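Beta-lactamase/D-alanine Carboxypeptidase (Yersinia pestis, PDB 3RJU) is probably a serine hydrolase of the beta-lactamase and penicillin-binding protein family, acting as a beta-lactamase or D-alanine carboxypeptidase. Local coordinates at residues A[53-58]-A[205-210]; A[62-67]-A[227-232]; A[68-73]-A[185-190]; A[191-196]-A[233-238]. One frame throughout, in Å; residues are numbered along the deposited sequence.

In the fold
Contact 1 comes first from the N terminus: 53-58, leading into strand 58-59, closes a long loop against 205-210. Contact 2 starts a few residues on, at the beginning of helix 64-77, and closes later, at 227-232, so it crosses contact 1. Contact 3 continues along the same helix to helix 179-191 and is nested within both loops. Contact 4 opens once contact 3 has closed and joins 191-196 to helix 233-241, crossing contacts 1 and 2. Together they tie helices 64-77, 179-191 and 233-241 to the short paired strands 58-59 and 230-231. Contacts 1, 2 and 4 touch one another, and contact 3 touches contacts 2 and 4.

Contact 1. Residues A[53-58]-A[205-210]; sequences RPDSLI and CKRLMI
Two donors hold the carbonyl oxygen of Arg-207: Leu-57 N at 2.9 Å from Arg-207 O, and a water at 2.8 Å from the same oxygen. The amide of Leu-57 comes from well above the carbonyl plane, while the water links on to Ser-56 OG, which also accepts a nearly straight bond from Arg-53 N. One step further, Met-209 N donates to Leu-57 O over 3.1 Å, a straighter bond at 165°. The two bonds bracket Leu-208 in the pattern of a single parallel beta bridge with Leu-57, and the CA of Leu-208 adds a C-H...O contact to Leu-57 O.

The Arg-207 side chain bends at chi3 (-88°), which brings NH1 back to Asp-55 O at 2.8 Å. That oxygen lies in the plane of the guanidinium, and the nitrogen lies in the carbonyl plane. NH2 turns elsewhere, to Glu-203. Deeper in, Leu-208 CD1 packs against Leu-57 CB, and the side chain of Met-209, a selenomethionine, lies beside that of Ile-58, pointing the same way, with Met-209 SE 3.9 Å from Ile-58 CG2 and Phe-309 of the central sheet beside both.

Arg-207 thus offers its own carbonyl and one guanidinium nitrogen to neighbouring parts of the 53-58 backbone, so two loops are joined by a short parallel bridge and one side-chain bond, with the apolar Leu-57, Leu-208, Ile-58 and Met-209 packed alongside.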
loop_
_atom_site.group_PDB
_atom_site.type_symbol
_atom_site.label_atom_id
_atom_site.label_comp_id
_atom_site.label_asym_id
_atom_site.label_seq_id
_atom_site.Cartn_x
_atom_site.Cartn_y
_atom_site.Cartn_z
ATOM N N ARG A 53 -13.752 11.412 10.485
ATOM C CA ARG A 53 -13.832 10.731 11.770
ATOM C C ARG A 53 -12.952 9.495 11.751
ATOM O O ARG A 53 -12.527 9.052 10.681
ATOM C CB ARG A 53 -15.270 10.296 12.061
ATOM C CG ARG A 53 -16.282 11.428 12.126
ATOM C CD ARG A 53 -17.663 10.869 12.417
ATOM N NE ARG A 53 -17.666 10.105 13.666
ATOM C CZ ARG A 53 -18.333 8.970 13.858
ATOM N NH1 ARG A 53 -19.071 8.451 12.882
ATOM N NH2 ARG A 53 -18.263 8.354 15.033
ATOM N N PRO A 54 -12.684 8.927 12.938
ATOM C CA PRO A 54 -11.892 7.689 13.005
ATOM C C PRO A 54 -12.464 6.587 12.127
ATOM O O PRO A 54 -11.718 5.727 11.648
ATOM C CB PRO A 54 -12.013 7.272 14.478
ATOM C CG PRO A 54 -12.183 8.596 15.213
ATOM C CD PRO A 54 -13.035 9.447 14.279
ATOM N N ASP A 55 -13.779 6.590 11.935
ATOM C CA ASP A 55 -14.411 5.547 11.148
ATOM C C ASP A 55 -14.861 6.040 9.780
ATOM O O ASP A 55 -15.669 5.385 9.137
ATOM C CB ASP A 55 -15.590 4.928 11.894
ATOM C CG ASP A 55 -16.716 5.918 12.111
ATOM O OD1 ASP A 55 -16.560 7.097 11.732
ATOM O OD2 ASP A 55 -17.754 5.522 12.664
ATOM N N SER A 56 -14.326 7.171 9.313
ATOM C CA SER A 56 -14.561 7.563 7.920
ATOM C C SER A 56 -13.952 6.515 6.985
ATOM O O SER A 56 -12.803 6.087 7.178
ATOM C CB SER A 56 -13.953 8.936 7.619
ATOM O OG SER A 56 -14.677 9.966 8.265
ATOM N N LEU A 57 -14.714 6.088 5.981
ATOM C CA LEU A 57 -14.182 5.120 5.024
ATOM C C LEU A 57 -13.268 5.838 4.048
ATOM O O LEU A 57 -13.561 6.951 3.588
ATOM C CB LEU A 57 -15.292 4.364 4.273
ATOM C CG LEU A 57 -14.894 2.949 3.823
ATOM C CD1 LEU A 57 -14.741 2.030 5.032
ATOM C CD2 LEU A 57 -15.894 2.363 2.824
ATOM N N ILE A 58 -12.169 5.181 3.717
ATOM C CA ILE A 58 -11.193 5.733 2.790
ATOM C C ILE A 58 -10.778 4.646 1.801
ATOM O O ILE A 58 -10.906 3.450 2.100
ATOM C CB ILE A 58 -9.942 6.242 3.532
ATOM C CG1 ILE A 58 -9.219 5.101 4.262
ATOM C CG2 ILE A 58 -10.322 7.337 4.532
ATOM C CD1 ILE A 58 -7.977 5.557 5.046
ATOM N N CYS A 205 -20.219 2.287 2.636
ATOM C CA CYS A 205 -20.138 3.240 1.532
ATOM C C CYS A 205 -20.608 4.664 1.869
ATOM O O CYS A 205 -20.026 5.647 1.386
ATOM C CB CYS A 205 -20.863 2.704 0.304
ATOM S SG CYS A 205 -19.909 1.390 -0.550
ATOM N N LYS A 206 -21.638 4.785 2.699
ATOM C CA LYS A 206 -22.138 6.113 3.055
ATOM C C LYS A 206 -21.082 6.915 3.810
ATOM O O LYS A 206 -21.162 8.142 3.869
ATOM C CB LYS A 206 -23.428 6.030 3.889
ATOM C CG LYS A 206 -23.178 5.548 5.290
ATOM C CD LYS A 206 -24.407 5.613 6.189
ATOM C CE LYS A 206 -24.042 5.082 7.568
ATOM N NZ LYS A 206 -25.255 4.839 8.411
ATOM N N ARG A 207 -20.093 6.220 4.378
ATOM C CA ARG A 207 -19.014 6.868 5.130
ATOM C C ARG A 207 -17.781 7.160 4.285
ATOM O O ARG A 207 -16.816 7.740 4.784
ATOM C CB ARG A 207 -18.622 6.027 6.358
ATOM C CG ARG A 207 -19.739 5.908 7.392
ATOM C CD ARG A 207 -19.271 5.123 8.623
ATOM N NE ARG A 207 -19.471 3.675 8.497
ATOM C CZ ARG A 207 -18.516 2.758 8.613
ATOM N NH1 ARG A 207 -17.255 3.112 8.834
ATOM N NH2 ARG A 207 -18.831 1.469 8.521
ATOM N N LEU A 208 -17.810 6.783 3.008
ATOM C CA LEU A 208 -16.646 6.999 2.133
ATOM C C LEU A 208 -16.487 8.495 1.855
ATOM O O LEU A 208 -17.453 9.183 1.454
ATOM C CB LEU A 208 -16.787 6.219 0.821
ATOM C CG LEU A 208 -15.577 6.281 -0.121
ATOM C CD1 LEU A 208 -14.362 5.562 0.484
ATOM C CD2 LEU A 208 -15.921 5.716 -1.493
HETATM N N MSE A 209 -15.294 9.013 2.139
HETATM C CA MSE A 209 -14.985 10.415 1.884
HETATM C C MSE A 209 -14.941 10.640 0.375
HETATM O O MSE A 209 -14.709 9.698 -0.394
HETATM C CB MSE A 209 -13.643 10.788 2.521
HETATM C CG MSE A 209 -13.608 10.581 4.047
HETATM SE SE MSE A 209 -11.830 10.934 4.739
HETATM C CE MSE A 209 -11.536 12.749 4.070
ATOM N N ILE A 210 -15.154 11.890 -0.036
ATOM C CA ILE A 210 -15.277 12.257 -1.432
ATOM C C ILE A 210 -14.392 13.460 -1.743
ATOM O O ILE A 210 -14.413 14.462 -1.027
ATOM C CB ILE A 210 -16.737 12.605 -1.782
ATOM C CG1 ILE A 210 -17.619 11.349 -1.671
ATOM C CG2 ILE A 210 -16.829 13.208 -3.171
ATOM C CD1 ILE A 210 -19.127 11.619 -1.769
HETATM O O HOH W 1 -17.087 9.666 6.736
#

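Contact 2. Residues A[62-67]-A[227-232]; sequences SITKLM and GGIYST
Thr-64 OG1 sits over one face of the Gly-227 to Gly-228 peptide, almost straight above the carbonyl carbon, with Thr-64 OG1 and Gly-227 C 3.3 Å apart. The chain then curls up on the side of the hydroxyl, and Ile-229 N donates to Thr-64 OG1 over 3.1 Å at an angle of 156°. The same hydroxyl is bonded to the carbonyl oxygen of Ala-61, one turn back, so it works as a junction between two stretches of main chain.

With OG1 lying beside the backbone N (chi1 -66°), the methyl of Thr-64 is left to meet the side chain of Ile-229: Thr-64 CG2 is 3.7 Å from Ile-229 CD1. The same CD1 touches the selenium of Met-67, a selenomethionine, also at 3.7 Å, after that chain has run out extended from the helix; both side chains pass Ile-229 at a slant. Leu-183 and Ile-187 of helix 179-191 border this apolar patch.

At the start of helix 64-77, Lys-65 NZ donates to Ser-62 OG over 2.9 Å and is bonded as well to Tyr-159 OH, Asn-161 OD1 and Ser-226 O. Ser-62 OG also bonds to a bound citrate, probably picked up from the crystallisation liquor. Ser-62 and Lys-65 fit the SxxK motif of serine penicillin-binding enzymes, in which the serine is the nucleophile.

Setting a hydroxyl oxygen over a glycine peptide, with an amide donating to it, probably helps set the chain at 227-229 against the helix turn that carries the presumed catalytic pair.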
loop_
_atom_site.group_PDB
_atom_site.type_symbol
_atom_site.label_atom_id
_atom_site.label_comp_id
_atom_site.label_asym_id
_atom_site.label_seq_id
_atom_site.Cartn_x
_atom_site.Cartn_y
_atom_site.Cartn_z
ATOM N N SER A 62 -2.686 2.072 -3.096
ATOM C CA SER A 62 -1.572 1.108 -3.131
ATOM C C SER A 62 -0.950 0.736 -1.778
ATOM O O SER A 62 -0.028 -0.087 -1.718
ATOM C CB SER A 62 -0.493 1.553 -4.126
ATOM O OG SER A 62 -1.025 1.571 -5.442
ATOM N N ILE A 63 -1.430 1.314 -0.682
ATOM C CA ILE A 63 -1.055 0.765 0.625
ATOM C C ILE A 63 -1.488 -0.714 0.638
ATOM O O ILE A 63 -0.906 -1.550 1.345
ATOM C CB ILE A 63 -1.713 1.555 1.808
ATOM C CG1 ILE A 63 -1.298 3.035 1.781
ATOM C CG2 ILE A 63 -1.346 0.949 3.132
ATOM C CD1 ILE A 63 0.185 3.277 1.855
ATOM N N THR A 64 -2.489 -1.026 -0.187
ATOM C CA THR A 64 -2.963 -2.401 -0.397
ATOM C C THR A 64 -1.798 -3.353 -0.669
ATOM O O THR A 64 -1.791 -4.480 -0.174
ATOM C CB THR A 64 -3.935 -2.476 -1.603
ATOM O OG1 THR A 64 -5.133 -1.754 -1.295
ATOM C CG2 THR A 64 -4.308 -3.942 -1.927
ATOM N N LYS A 65 -0.810 -2.903 -1.442
ATOM C CA LYS A 65 0.319 -3.773 -1.805
ATOM C C LYS A 65 1.090 -4.270 -0.587
ATOM O O LYS A 65 1.603 -5.391 -0.596
ATOM C CB LYS A 65 1.271 -3.033 -2.737
ATOM C CG LYS A 65 0.665 -2.720 -4.099
ATOM C CD LYS A 65 1.683 -2.089 -5.030
ATOM C CE LYS A 65 1.149 -1.917 -6.454
ATOM N NZ LYS A 65 0.001 -0.950 -6.521
ATOM N N LEU A 66 1.168 -3.454 0.464
ATOM C CA LEU A 66 1.846 -3.892 1.704
ATOM C C LEU A 66 1.119 -5.060 2.351
ATOM O O LEU A 66 1.735 -5.941 2.953
ATOM C CB LEU A 66 1.952 -2.739 2.710
ATOM C CG LEU A 66 2.626 -1.457 2.190
ATOM C CD1 LEU A 66 2.715 -0.445 3.338
ATOM C CD2 LEU A 66 4.001 -1.792 1.616
HETATM N N MSE A 67 -0.201 -5.066 2.232
HETATM C CA MSE A 67 -0.986 -6.182 2.758
HETATM C C MSE A 67 -0.856 -7.436 1.879
HETATM O O MSE A 67 -0.826 -8.549 2.390
HETATM C CB MSE A 67 -2.451 -5.765 2.941
HETATM C CG MSE A 67 -2.586 -4.649 3.978
HETATM SE SE MSE A 67 -4.383 -4.104 4.352
HETATM C CE MSE A 67 -3.976 -2.505 5.426
ATOM N N GLY A 227 -4.474 -2.426 -5.201
ATOM C CA GLY A 227 -5.005 -1.146 -4.761
ATOM C C GLY A 227 -6.417 -1.006 -4.241
ATOM O O GLY A 227 -6.802 0.091 -3.852
ATOM N N GLY A 228 -7.192 -2.089 -4.214
ATOM C CA GLY A 228 -8.624 -1.952 -3.979
ATOM C C GLY A 228 -9.123 -1.766 -2.557
ATOM O O GLY A 228 -10.309 -1.530 -2.348
ATOM N N ILE A 229 -8.247 -1.906 -1.567
ATOM C CA ILE A 229 -8.727 -2.022 -0.188
ATOM C C ILE A 229 -9.313 -0.712 0.346
ATOM O O ILE A 229 -8.719 0.351 0.206
ATOM C CB ILE A 229 -7.636 -2.607 0.769
ATOM C CG1 ILE A 229 -7.329 -4.065 0.404
ATOM C CG2 ILE A 229 -8.067 -2.483 2.250
ATOM C CD1 ILE A 229 -6.179 -4.654 1.210
ATOM N N TYR A 230 -10.509 -0.797 0.909
ATOM C CA TYR A 230 -11.078 0.292 1.695
ATOM C C TYR A 230 -10.704 0.075 3.151
ATOM O O TYR A 230 -10.626 -1.062 3.618
ATOM C CB TYR A 230 -12.586 0.300 1.611
ATOM C CG TYR A 230 -13.207 0.461 0.248
ATOM C CD1 TYR A 230 -13.624 1.722 -0.206
ATOM C CD2 TYR A 230 -13.455 -0.644 -0.568
ATOM C CE1 TYR A 230 -14.234 1.876 -1.429
ATOM C CE2 TYR A 230 -14.075 -0.489 -1.817
ATOM C CZ TYR A 230 -14.478 0.760 -2.225
ATOM O OH TYR A 230 -15.098 0.916 -3.449
ATOM N N SER A 231 -10.509 1.163 3.890
ATOM C CA SER A 231 -10.263 1.043 5.318
ATOM C C SER A 231 -10.772 2.289 6.049
ATOM O O SER A 231 -11.607 3.046 5.509
ATOM C CB SER A 231 -8.771 0.788 5.586
ATOM O OG SER A 231 -8.535 0.421 6.937
ATOM N N THR A 232 -10.271 2.519 7.259
ATOM C CA THR A 232 -10.587 3.742 7.995
ATOM C C THR A 232 -9.320 4.167 8.717
ATOM O O THR A 232 -8.398 3.356 8.889
ATOM C CB THR A 232 -11.658 3.496 9.068
ATOM O OG1 THR A 232 -11.166 2.497 9.980
ATOM C CG2 THR A 232 -12.993 3.038 8.448
#

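Contact 3. Residues A[68-73]-A[185-190]; sequences TSEIMV and DKITAP
Helices 68-73 and 185-190 meet steeply, their N-to-C directions 113° apart and their axes 10.0 Å from each other at the nearest point. The first runs regularly, while the second widens into a pi-type turn at 185-188 and kinks at Pro-190, whose N makes no bond to the turn before. The closest backbones are at Ile-71 and Lys-186, with CA atoms 6.6 Å apart.

Ile-187 fills the crossing. Its CD1 lies 3.8 Å from Ile-71 CG1, the two side chains meeting at roughly a right angle. Glu-70 and Ile-187 come at each other from opposite directions: Glu-70 CG anti to the backbone N (chi1 172°) and an extended chain carry the carboxylate out to the isoleucine, where Glu-70 OE1 comes to 3.3 Å from Ile-187 CD1. This is contact without a bond: OE1 is hydrogen-bonded to Trp-239 NE1, and OE2 forms salt bridges with Lys-74 and Lys-252. The carboxylate is therefore held from elsewhere while its flank rests on the methyl. Lys-186 packs its CB 4.2 Å from Ile-71 CG1, and its NZ forms a salt bridge with Asp-78.

Lys-74, one turn on from Glu-70, also bonds to Lys-186 O and so spans both helices. Leu-171 of helix 162-175 packs on Ile-71, helix 255-258 borders Glu-70 through Glu-258, and Trp-239 brings helix 233-241 to the carboxylate.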
loop_
_atom_site.group_PDB
_atom_site.type_symbol
_atom_site.label_atom_id
_atom_site.label_comp_id
_atom_site.label_asym_id
_atom_site.label_seq_id
_atom_site.Cartn_x
_atom_site.Cartn_y
_atom_site.Cartn_z
ATOM N N THR A 68 -0.794 -7.263 0.566
ATOM C CA THR A 68 -0.549 -8.408 -0.315
ATOM C C THR A 68 0.789 -9.044 0.033
ATOM O O THR A 68 0.881 -10.259 0.183
ATOM C CB THR A 68 -0.548 -7.984 -1.778
ATOM O OG1 THR A 68 -1.692 -7.138 -1.999
ATOM C CG2 THR A 68 -0.615 -9.204 -2.696
ATOM N N SER A 69 1.830 -8.231 0.177
ATOM C CA SER A 69 3.129 -8.783 0.589
ATOM C C SER A 69 3.096 -9.388 1.990
ATOM O O SER A 69 3.752 -10.407 2.250
ATOM C CB SER A 69 4.239 -7.737 0.444
ATOM O OG SER A 69 4.605 -7.651 -0.930
ATOM N N GLU A 70 2.323 -8.781 2.892
ATOM C CA GLU A 70 2.146 -9.350 4.229
ATOM C C GLU A 70 1.586 -10.772 4.149
ATOM O O GLU A 70 2.090 -11.699 4.790
ATOM C CB GLU A 70 1.196 -8.490 5.084
ATOM C CG GLU A 70 0.853 -9.176 6.425
ATOM C CD GLU A 70 0.099 -8.322 7.413
ATOM O OE1 GLU A 70 -0.383 -7.277 7.022
ATOM O OE2 GLU A 70 -0.043 -8.737 8.595
ATOM N N ILE A 71 0.529 -10.937 3.365
ATOM C CA ILE A 71 -0.069 -12.249 3.161
ATOM C C ILE A 71 0.920 -13.231 2.540
ATOM O O ILE A 71 1.008 -14.384 2.982
ATOM C CB ILE A 71 -1.380 -12.143 2.357
ATOM C CG1 ILE A 71 -2.425 -11.414 3.211
ATOM C CG2 ILE A 71 -1.895 -13.533 1.924
ATOM C CD1 ILE A 71 -3.675 -11.021 2.457
HETATM N N MSE A 72 1.675 -12.791 1.536
HETATM C CA MSE A 72 2.698 -13.653 0.951
HETATM C C MSE A 72 3.705 -14.108 2.017
HETATM O O MSE A 72 4.038 -15.287 2.115
HETATM C CB MSE A 72 3.427 -12.947 -0.187
HETATM C CG MSE A 72 4.494 -13.815 -0.849
HETATM SE SE MSE A 72 5.545 -12.804 -2.143
HETATM C CE MSE A 72 6.321 -11.503 -0.909
ATOM N N VAL A 73 4.184 -13.170 2.829
ATOM C CA VAL A 73 5.164 -13.498 3.862
ATOM C C VAL A 73 4.568 -14.468 4.897
ATOM O O VAL A 73 5.224 -15.434 5.318
ATOM C CB VAL A 73 5.703 -12.207 4.518
ATOM C CG1 VAL A 73 6.427 -12.492 5.824
ATOM C CG2 VAL A 73 6.604 -11.469 3.533
ATOM N N ASP A 185 -8.716 -13.495 7.098
ATOM C CA ASP A 185 -8.137 -14.463 8.042
ATOM C C ASP A 185 -6.721 -14.125 8.509
ATOM O O ASP A 185 -6.362 -14.384 9.679
ATOM C CB ASP A 185 -8.160 -15.884 7.457
ATOM C CG ASP A 185 -9.566 -16.380 7.180
ATOM O OD1 ASP A 185 -10.532 -15.758 7.677
ATOM O OD2 ASP A 185 -9.702 -17.398 6.465
ATOM N N LYS A 186 -5.913 -13.574 7.605
ATOM C CA LYS A 186 -4.521 -13.264 7.931
ATOM C C LYS A 186 -4.309 -11.862 8.493
ATOM O O LYS A 186 -3.339 -11.626 9.203
ATOM C CB LYS A 186 -3.607 -13.456 6.710
ATOM C CG LYS A 186 -3.400 -14.908 6.284
ATOM C CD LYS A 186 -2.864 -15.717 7.434
ATOM C CE LYS A 186 -2.087 -16.934 6.955
ATOM N NZ LYS A 186 -1.568 -17.702 8.119
ATOM N N ILE A 187 -5.203 -10.929 8.160
ATOM C CA ILE A 187 -4.978 -9.539 8.533
ATOM C C ILE A 187 -6.104 -8.894 9.342
ATOM O O ILE A 187 -5.913 -8.510 10.505
ATOM C CB ILE A 187 -4.690 -8.656 7.305
ATOM C CG1 ILE A 187 -3.439 -9.154 6.587
ATOM C CG2 ILE A 187 -4.496 -7.202 7.745
ATOM C CD1 ILE A 187 -3.041 -8.322 5.352
ATOM N N THR A 188 -7.267 -8.740 8.726
ATOM C CA THR A 188 -8.282 -7.869 9.311
ATOM C C THR A 188 -9.025 -8.472 10.513
ATOM O O THR A 188 -9.298 -7.770 11.481
ATOM C CB THR A 188 -9.291 -7.357 8.250
ATOM O OG1 THR A 188 -10.118 -8.438 7.790
ATOM C CG2 THR A 188 -8.547 -6.716 7.069
ATOM N N ALA A 189 -9.368 -9.758 10.463
ATOM C CA ALA A 189 -10.079 -10.350 11.587
ATOM C C ALA A 189 -9.236 -10.394 12.875
ATOM O O ALA A 189 -9.726 -10.017 13.950
ATOM C CB ALA A 189 -10.662 -11.734 11.228
ATOM N N PRO A 190 -7.964 -10.826 12.779
ATOM C CA PRO A 190 -7.166 -10.856 14.012
ATOM C C PRO A 190 -6.958 -9.475 14.630
ATOM O O PRO A 190 -6.784 -9.373 15.844
ATOM C CB PRO A 190 -5.820 -11.436 13.558
ATOM C CG PRO A 190 -6.163 -12.250 12.337
ATOM C CD PRO A 190 -7.282 -11.504 11.657
#

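Contact 4. Residues A[191-196]-A[233-238]; sequences LGMKNT and PEDMQH
Asp-235 holds CG anti to its carbonyl carbon, beside its own N (chi1 -79°), and this sets the carboxylate against the 193-196 turn, where Thr-196 turns OG1 to meet it from a rotamer of the same kind (chi1 -61°). Asp-235 OD2 then accepts two bonds. Asn-195 N donates to Asp-235 OD2 over 2.8 Å on the syn lone pair, the side of the other oxygen, and Thr-196 OG1 donates to Asp-235 OD2 over 2.8 Å on the anti lone pair. Thr-196 OG1 is also bonded to Ser-231 OG of strand 230-231.

The loop it holds follows the end of helix 179-191, where Gly-192, at positive phi, closes the last turn in a Schellman motif. Met-193 to Thr-196 make a type I beta turn, and the aspartate faces this turn from the first turn of helix 233-241, three residues after the N-cap Thr-232, whose OG1 accepts from Asp-235 N.

At the second oxygen, OD1, and at Glu-234, waters do the joining. One accepts from Asn-195 ND2 and donates both to Asp-235 OD1, at 2.8 Å, and to Glu-234 OE2. A second connects Glu-234 OE2 to Lys-194 NZ, which stays 4.4 Å from that Glu-234 oxygen, so the opposite charges meet through solvent. Asn-195 gives its OD1 to Arg-207 and Gln-204. Past the carboxylate, at the backbone of Asp-235, Met-193, a selenomethionine, bends at its end and lays CE 3.5 Å from Asp-235 O, with Met-193 CE also reaching Met-236 SE at 4.2 Å beside Met-67.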
loop_
_atom_site.group_PDB
_atom_site.type_symbol
_atom_site.label_atom_id
_atom_site.label_comp_id
_atom_site.label_asym_id
_atom_site.label_seq_id
_atom_site.Cartn_x
_atom_site.Cartn_y
_atom_site.Cartn_z
ATOM N N LEU A 191 -6.981 -8.426 13.818
ATOM C CA LEU A 191 -6.732 -7.089 14.337
ATOM C C LEU A 191 -8.016 -6.300 14.567
ATOM O O LEU A 191 -7.972 -5.163 15.029
ATOM C CB LEU A 191 -5.795 -6.320 13.416
ATOM C CG LEU A 191 -4.356 -6.817 13.336
ATOM C CD1 LEU A 191 -3.585 -5.975 12.322
ATOM C CD2 LEU A 191 -3.697 -6.753 14.708
ATOM N N GLY A 192 -9.158 -6.911 14.274
ATOM C CA GLY A 192 -10.430 -6.241 14.484
ATOM C C GLY A 192 -10.601 -5.017 13.605
ATOM O O GLY A 192 -11.230 -4.037 14.019
HETATM N N MSE A 193 -10.036 -5.070 12.400
HETATM C CA MSE A 193 -10.185 -4.009 11.405
HETATM C C MSE A 193 -11.502 -4.224 10.674
HETATM O O MSE A 193 -11.546 -4.760 9.545
HETATM C CB MSE A 193 -9.015 -4.028 10.432
HETATM C CG MSE A 193 -7.666 -3.733 11.127
HETATM SE SE MSE A 193 -6.118 -4.219 10.049
HETATM C CE MSE A 193 -6.263 -2.819 8.733
ATOM N N LYS A 194 -12.571 -3.808 11.340
ATOM C CA LYS A 194 -13.924 -4.191 10.977
ATOM C C LYS A 194 -14.419 -3.426 9.771
ATOM O O LYS A 194 -15.488 -3.730 9.249
ATOM C CB LYS A 194 -14.862 -3.922 12.146
ATOM C CG LYS A 194 -14.798 -2.466 12.578
ATOM C CD LYS A 194 -15.577 -2.164 13.841
ATOM C CE LYS A 194 -15.338 -0.717 14.266
ATOM N NZ LYS A 194 -16.011 -0.395 15.561
ATOM N N ASN A 195 -13.661 -2.421 9.341
ATOM C CA ASN A 195 -14.052 -1.665 8.153
ATOM C C ASN A 195 -13.048 -1.754 7.015
ATOM O O ASN A 195 -13.018 -0.887 6.142
ATOM C CB ASN A 195 -14.307 -0.199 8.519
ATOM C CG ASN A 195 -15.620 -0.009 9.225
ATOM O OD1 ASN A 195 -16.648 -0.467 8.748
ATOM N ND2 ASN A 195 -15.589 0.632 10.390
ATOM N N THR A 196 -12.218 -2.795 7.029
ATOM C CA THR A 196 -11.177 -2.956 6.018
ATOM C C THR A 196 -11.591 -4.096 5.092
ATOM O O THR A 196 -11.730 -5.246 5.529
ATOM C CB THR A 196 -9.792 -3.199 6.663
ATOM O OG1 THR A 196 -9.444 -2.068 7.479
ATOM C CG2 THR A 196 -8.703 -3.407 5.596
ATOM N N PRO A 233 -9.253 5.428 9.156
ATOM C CA PRO A 233 -8.073 5.805 9.929
ATOM C C PRO A 233 -7.859 4.899 11.153
ATOM O O PRO A 233 -6.728 4.485 11.404
ATOM C CB PRO A 233 -8.384 7.247 10.347
ATOM C CG PRO A 233 -9.223 7.773 9.169
ATOM C CD PRO A 233 -10.110 6.587 8.840
ATOM N N GLU A 234 -8.911 4.567 11.892
ATOM C CA GLU A 234 -8.708 3.779 13.108
ATOM C C GLU A 234 -8.236 2.349 12.779
ATOM O O GLU A 234 -7.396 1.787 13.499
ATOM C CB GLU A 234 -9.967 3.787 14.010
ATOM C CG GLU A 234 -11.116 2.966 13.467
ATOM C CD GLU A 234 -12.421 3.202 14.200
ATOM O OE1 GLU A 234 -12.419 3.913 15.238
ATOM O OE2 GLU A 234 -13.455 2.663 13.743
ATOM N N ASP A 235 -8.757 1.762 11.703
ATOM C CA ASP A 235 -8.303 0.423 11.304
ATOM C C ASP A 235 -6.832 0.479 10.918
ATOM O O ASP A 235 -6.052 -0.422 11.278
ATOM C CB ASP A 235 -9.093 -0.122 10.105
ATOM C CG ASP A 235 -10.459 -0.684 10.485
ATOM O OD1 ASP A 235 -10.940 -0.475 11.616
ATOM O OD2 ASP A 235 -11.068 -1.342 9.626
HETATM N N MSE A 236 -6.455 1.513 10.165
HETATM C CA MSE A 236 -5.075 1.652 9.714
HETATM C C MSE A 236 -4.122 1.916 10.865
HETATM O O MSE A 236 -2.959 1.483 10.818
HETATM C CB MSE A 236 -4.947 2.730 8.628
HETATM C CG MSE A 236 -5.699 2.386 7.349
HETATM SE SE MSE A 236 -5.127 0.669 6.599
HETATM C CE MSE A 236 -3.245 1.103 6.467
ATOM N N GLN A 237 -4.594 2.615 11.902
ATOM C CA GLN A 237 -3.782 2.767 13.107
ATOM C C GLN A 237 -3.402 1.383 13.662
ATOM O O GLN A 237 -2.241 1.119 13.991
ATOM C CB GLN A 237 -4.520 3.557 14.195
ATOM C CG GLN A 237 -3.725 3.696 15.473
ATOM C CD GLN A 237 -4.593 4.092 16.665
ATOM O OE1 GLN A 237 -5.545 4.864 16.522
ATOM N NE2 GLN A 237 -4.268 3.561 17.847
ATOM N N HIS A 238 -4.395 0.504 13.785
ATOM C CA HIS A 238 -4.157 -0.827 14.330
ATOM C C HIS A 238 -3.189 -1.635 13.465
ATOM O O HIS A 238 -2.322 -2.330 13.999
ATOM C CB HIS A 238 -5.481 -1.575 14.536
ATOM C CG HIS A 238 -6.385 -0.921 15.532
ATOM N ND1 HIS A 238 -5.964 -0.580 16.799
ATOM C CD2 HIS A 238 -7.679 -0.530 15.448
ATOM C CE1 HIS A 238 -6.959 -0.007 17.456
ATOM N NE2 HIS A 238 -8.012 0.036 16.656
HETATM O O HOH W 2 -10.501 -0.671 14.314
HETATM O O HOH W 3 -15.751 2.330 15.055
HETATM O O HOH W 4 -13.082 1.249 11.519
#